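Local coordinates for protein TRAP-type C4-dicarboxylate:H+ symport system substrate-binding component DctP (Shewanella oneidensis, PDB 4MX6) that binds succinate and probably delivers C4-dicarboxylates in the periplasm to a TRAP-type proton symporter, at residues Thr109-Phe121 and Val312-Val326. Sequence-based numbering, arbitrary orientation.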
# COMPACT_ATOMS: atom_id res chain seq x y z
N THR A 109 5.18 7.44 12.96
CA THR A 109 5.32 6.31 13.88
C THR A 109 6.27 5.30 13.28
O THR A 109 6.39 5.24 12.06
CB THR A 109 3.96 5.61 14.19
OG1 THR A 109 4.16 4.55 15.12
CG2 THR A 109 3.32 5.03 12.94
N LYS A 110 6.93 4.50 14.12
CA LYS A 110 7.72 3.38 13.64
C LYS A 110 6.95 2.06 13.77
O LYS A 110 7.43 1.01 13.36
CB LYS A 110 9.03 3.28 14.43
CG LYS A 110 9.90 4.51 14.34
CD LYS A 110 10.39 4.78 12.93
CE LYS A 110 11.28 6.00 12.92
NZ LYS A 110 12.22 6.00 11.79
N ARG A 111 5.76 2.11 14.35
CA ARG A 111 5.04 0.89 14.65
C ARG A 111 4.48 0.18 13.41
O ARG A 111 4.38 -1.06 13.39
CB ARG A 111 3.91 1.18 15.64
CG ARG A 111 4.43 1.51 17.05
CD ARG A 111 3.32 2.02 17.96
NE ARG A 111 2.24 1.05 18.11
CZ ARG A 111 1.07 1.31 18.68
NH1 ARG A 111 0.81 2.52 19.14
NH2 ARG A 111 0.14 0.36 18.76
N LEU A 112 4.15 0.95 12.37
CA LEU A 112 3.56 0.37 11.16
C LEU A 112 4.59 -0.36 10.29
O LEU A 112 4.21 -1.07 9.36
CB LEU A 112 2.79 1.42 10.35
CG LEU A 112 1.53 1.91 11.07
CD1 LEU A 112 0.98 3.16 10.42
CD2 LEU A 112 0.47 0.82 11.07
N GLN A 113 5.87 -0.22 10.63
CA GLN A 113 6.95 -0.91 9.93
C GLN A 113 6.74 -2.41 9.88
O GLN A 113 7.25 -3.08 8.98
CB GLN A 113 8.30 -0.59 10.59
CG GLN A 113 8.76 0.82 10.31
CD GLN A 113 10.15 1.12 10.81
OE1 GLN A 113 10.95 1.72 10.10
NE2 GLN A 113 10.45 0.70 12.04
N VAL A 114 6.03 -2.96 10.87
CA VAL A 114 5.74 -4.39 10.88
C VAL A 114 5.14 -4.85 9.55
O VAL A 114 5.46 -5.94 9.07
CB VAL A 114 4.84 -4.77 12.08
CG1 VAL A 114 3.47 -4.11 12.00
CG2 VAL A 114 4.72 -6.29 12.17
N PHE A 115 4.29 -4.03 8.95
CA PHE A 115 3.62 -4.43 7.72
C PHE A 115 4.55 -4.61 6.53
O PHE A 115 4.19 -5.28 5.57
CB PHE A 115 2.53 -3.41 7.37
CG PHE A 115 1.27 -3.56 8.19
CD1 PHE A 115 0.39 -4.61 7.96
CD2 PHE A 115 0.95 -2.62 9.17
CE1 PHE A 115 -0.77 -4.72 8.68
CE2 PHE A 115 -0.22 -2.73 9.90
CZ PHE A 115 -1.08 -3.79 9.65
N ASP A 116 5.74 -4.00 6.58
CA ASP A 116 6.69 -4.06 5.48
C ASP A 116 7.61 -5.28 5.54
O ASP A 116 8.38 -5.52 4.62
CB ASP A 116 7.57 -2.82 5.49
CG ASP A 116 6.89 -1.59 4.92
OD1 ASP A 116 5.83 -1.75 4.29
OD2 ASP A 116 7.44 -0.47 5.09
N LEU A 117 7.60 -6.02 6.65
CA LEU A 117 8.58 -7.10 6.81
C LEU A 117 8.40 -8.18 5.73
O LEU A 117 7.28 -8.65 5.49
CB LEU A 117 8.50 -7.71 8.21
CG LEU A 117 8.93 -6.78 9.35
CD1 LEU A 117 8.73 -7.45 10.69
CD2 LEU A 117 10.38 -6.33 9.20
N PRO A 118 9.49 -8.57 5.07
CA PRO A 118 9.34 -9.49 3.94
C PRO A 118 8.93 -10.89 4.37
O PRO A 118 9.50 -11.46 5.30
CB PRO A 118 10.73 -9.47 3.30
CG PRO A 118 11.66 -8.97 4.39
CD PRO A 118 10.85 -8.00 5.16
N PHE A 119 7.94 -11.43 3.68
CA PHE A 119 7.40 -12.77 3.91
C PHE A 119 6.79 -12.94 5.31
O PHE A 119 6.62 -14.07 5.79
CB PHE A 119 8.46 -13.85 3.64
CG PHE A 119 8.93 -13.89 2.20
CD1 PHE A 119 8.14 -14.45 1.22
CD2 PHE A 119 10.15 -13.35 1.84
CE1 PHE A 119 8.58 -14.48 -0.10
CE2 PHE A 119 10.58 -13.38 0.53
CZ PHE A 119 9.79 -13.95 -0.44
N LEU A 120 6.41 -11.85 5.96
CA LEU A 120 5.74 -11.96 7.25
C LEU A 120 4.36 -12.63 7.12
O LEU A 120 4.02 -13.52 7.91
CB LEU A 120 5.61 -10.58 7.89
CG LEU A 120 4.92 -10.53 9.26
CD1 LEU A 120 5.61 -11.43 10.28
CD2 LEU A 120 4.88 -9.08 9.73
N PHE A 121 3.57 -12.16 6.17
CA PHE A 121 2.24 -12.68 5.93
C PHE A 121 2.22 -13.59 4.72
O PHE A 121 2.76 -13.26 3.66
CB PHE A 121 1.26 -11.53 5.69
CG PHE A 121 1.20 -10.56 6.83
CD1 PHE A 121 0.57 -10.89 8.02
CD2 PHE A 121 1.77 -9.31 6.71
CE1 PHE A 121 0.51 -9.98 9.07
CE2 PHE A 121 1.71 -8.41 7.77
CZ PHE A 121 1.09 -8.76 8.95
N VAL A 312 12.80 -16.45 1.46
CA VAL A 312 12.35 -16.27 2.84
C VAL A 312 13.54 -16.20 3.78
O VAL A 312 13.64 -15.30 4.63
CB VAL A 312 11.40 -17.40 3.27
CG1 VAL A 312 11.06 -17.30 4.76
CG2 VAL A 312 10.14 -17.37 2.44
N ASP A 313 14.45 -17.15 3.64
CA ASP A 313 15.57 -17.28 4.57
C ASP A 313 16.49 -16.07 4.56
O ASP A 313 16.93 -15.61 5.61
CB ASP A 313 16.38 -18.55 4.25
CG ASP A 313 15.63 -19.83 4.59
OD1 ASP A 313 14.59 -19.77 5.27
OD2 ASP A 313 16.12 -20.91 4.20
N VAL A 314 16.80 -15.57 3.37
CA VAL A 314 17.71 -14.44 3.25
C VAL A 314 17.08 -13.13 3.76
O VAL A 314 17.79 -12.17 4.09
CB VAL A 314 18.19 -14.28 1.78
CG1 VAL A 314 17.12 -13.66 0.91
CG2 VAL A 314 19.44 -13.46 1.71
N MET A 315 15.75 -13.09 3.85
CA MET A 315 15.04 -11.89 4.29
C MET A 315 14.80 -11.84 5.80
O MET A 315 14.51 -10.78 6.33
CB MET A 315 13.70 -11.76 3.56
CG MET A 315 13.85 -11.43 2.10
SD MET A 315 14.70 -9.87 1.84
CE MET A 315 14.67 -9.81 0.04
N LYS A 316 14.93 -12.96 6.50
CA LYS A 316 14.68 -12.99 7.94
C LYS A 316 15.54 -12.01 8.72
O LYS A 316 15.05 -11.42 9.68
CB LYS A 316 14.80 -14.41 8.49
CG LYS A 316 13.63 -15.32 8.14
CD LYS A 316 12.40 -14.96 8.96
CE LYS A 316 11.24 -15.90 8.68
NZ LYS A 316 11.54 -17.32 9.01
N PRO A 317 16.81 -11.78 8.32
CA PRO A 317 17.58 -10.78 9.06
C PRO A 317 16.98 -9.36 9.04
O PRO A 317 17.31 -8.55 9.92
CB PRO A 317 18.96 -10.82 8.40
CG PRO A 317 19.07 -12.22 7.91
CD PRO A 317 17.66 -12.53 7.38
N VAL A 318 16.13 -9.05 8.07
CA VAL A 318 15.46 -7.75 8.07
C VAL A 318 14.54 -7.65 9.28
O VAL A 318 14.44 -6.61 9.92
CB VAL A 318 14.65 -7.55 6.77
CG1 VAL A 318 13.87 -6.24 6.81
CG2 VAL A 318 15.58 -7.60 5.55
N TRP A 319 13.87 -8.75 9.62
CA TRP A 319 13.04 -8.75 10.82
C TRP A 319 13.91 -8.49 12.05
O TRP A 319 13.52 -7.75 12.94
CB TRP A 319 12.31 -10.07 10.99
CG TRP A 319 11.46 -10.58 9.87
CD1 TRP A 319 11.47 -10.23 8.54
CD2 TRP A 319 10.48 -11.62 10.00
NE1 TRP A 319 10.55 -11.00 7.85
CE2 TRP A 319 9.93 -11.85 8.73
CE3 TRP A 319 10.02 -12.39 11.08
CZ2 TRP A 319 8.96 -12.81 8.50
CZ3 TRP A 319 9.04 -13.33 10.86
CH2 TRP A 319 8.52 -13.54 9.58
N SER A 320 15.08 -9.12 12.09
CA SER A 320 15.98 -8.95 13.23
C SER A 320 16.45 -7.51 13.36
O SER A 320 16.59 -6.98 14.47
CB SER A 320 17.16 -9.91 13.10
OG SER A 320 16.66 -11.23 13.07
N LYS A 321 16.70 -6.85 12.23
CA LYS A 321 17.14 -5.46 12.25
C LYS A 321 16.08 -4.54 12.87
O LYS A 321 16.41 -3.57 13.55
CB LYS A 321 17.45 -5.02 10.83
CG LYS A 321 17.91 -3.58 10.69
CD LYS A 321 18.25 -3.25 9.25
CE LYS A 321 18.47 -1.76 9.06
NZ LYS A 321 19.66 -1.28 9.77
N PHE A 322 14.81 -4.84 12.63
CA PHE A 322 13.73 -3.96 13.07
C PHE A 322 12.97 -4.44 14.31
O PHE A 322 12.05 -3.77 14.78
CB PHE A 322 12.77 -3.70 11.91
CG PHE A 322 13.36 -2.81 10.87
CD1 PHE A 322 13.30 -1.45 11.02
CD2 PHE A 322 14.05 -3.34 9.80
CE1 PHE A 322 13.86 -0.62 10.09
CE2 PHE A 322 14.64 -2.52 8.87
CZ PHE A 322 14.55 -1.16 9.01
N GLU A 323 13.37 -5.59 14.85
CA GLU A 323 12.57 -6.19 15.91
C GLU A 323 12.35 -5.24 17.10
O GLU A 323 11.25 -5.18 17.66
CB GLU A 323 13.22 -7.49 16.39
CG GLU A 323 12.40 -8.24 17.40
CD GLU A 323 13.19 -9.35 18.00
OE1 GLU A 323 13.42 -10.34 17.28
OE2 GLU A 323 13.61 -9.19 19.18
N ASP A 324 13.36 -4.47 17.48
CA ASP A 324 13.20 -3.54 18.61
C ASP A 324 12.16 -2.45 18.36
O ASP A 324 11.31 -2.19 19.23
CB ASP A 324 14.53 -2.87 18.96
CG ASP A 324 15.45 -3.79 19.72
OD1 ASP A 324 15.37 -3.83 20.97
OD2 ASP A 324 16.27 -4.46 19.06
N GLN A 325 12.23 -1.79 17.21
CA GLN A 325 11.32 -0.69 16.87
C GLN A 325 9.89 -1.16 16.72
O GLN A 325 8.94 -0.42 17.00
CB GLN A 325 11.72 -0.04 15.55
CG GLN A 325 13.06 0.66 15.55
CD GLN A 325 13.42 1.18 14.16
OE1 GLN A 325 12.57 1.70 13.45
NE2 GLN A 325 14.68 1.00 13.77
N VAL A 326 9.73 -2.38 16.24
CA VAL A 326 8.43 -2.86 15.87
C VAL A 326 7.77 -3.56 17.04
O VAL A 326 6.55 -3.47 17.22
CB VAL A 326 8.54 -3.80 14.67
CG1 VAL A 326 7.29 -4.62 14.53
CG2 VAL A 326 8.82 -2.99 13.40
O HOH W 1 4.30 -2.47 15.80
O HOH W 2 11.30 -13.91 5.93
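With CG of Trp319 beside its backbone N (chi1 -55°) and chi2 (19°) keeping the indole plane near the CA-CB bond, the ring leaves helix 305-326 and brings NE1 to the turn at Leu117-Leu120. There NE1 donates to Pro118 O at 2.8 Å; the oxygen lies in the indole plane, while the nitrogen sits somewhat off the carbonyl plane. A water bridges the same oxygen to Val312 O, so two donors grip this carbonyl. One indole face receives Leu117 CB over the five-membered ring and Leu120 CD1 over the six-membered ring, each 4.1 Å from the respective centroid; Lys316 CD covers the opposite face from within the helix. Pro118 lays its ring against the helix, with CG 3.6 Å from Met315 CB and CD against Val318 CG1. Beyond it, Val312 CG2 stands over one face of the Phe119 ring, 3.9 Å from its centroid, and Met315 CG approaches the ring edge.

At the other end, Gln113, extended beyond CG (chi2 -174°), donates from NE2 to Gln325 OE1 at 2.7 Å, entering from above the acceptor's carbonyl plane. The Gln113 amide stands nearly perpendicular to the Phe322 ring. Val114 CB and Val326 CG1 pack tightly at 3.5 Å, and a second water joins Arg111 O to Val326 O.

Helix 184-191 adds to the packing through Gln189, which touches Pro118 and Met315. The arrangement illustrates how a loop is held along a helix by apolar packing with a few polar ties: here a type II beta turn, Leu117 to Leu120, docked on helix 305-326 of a family 7 solute-binding protein.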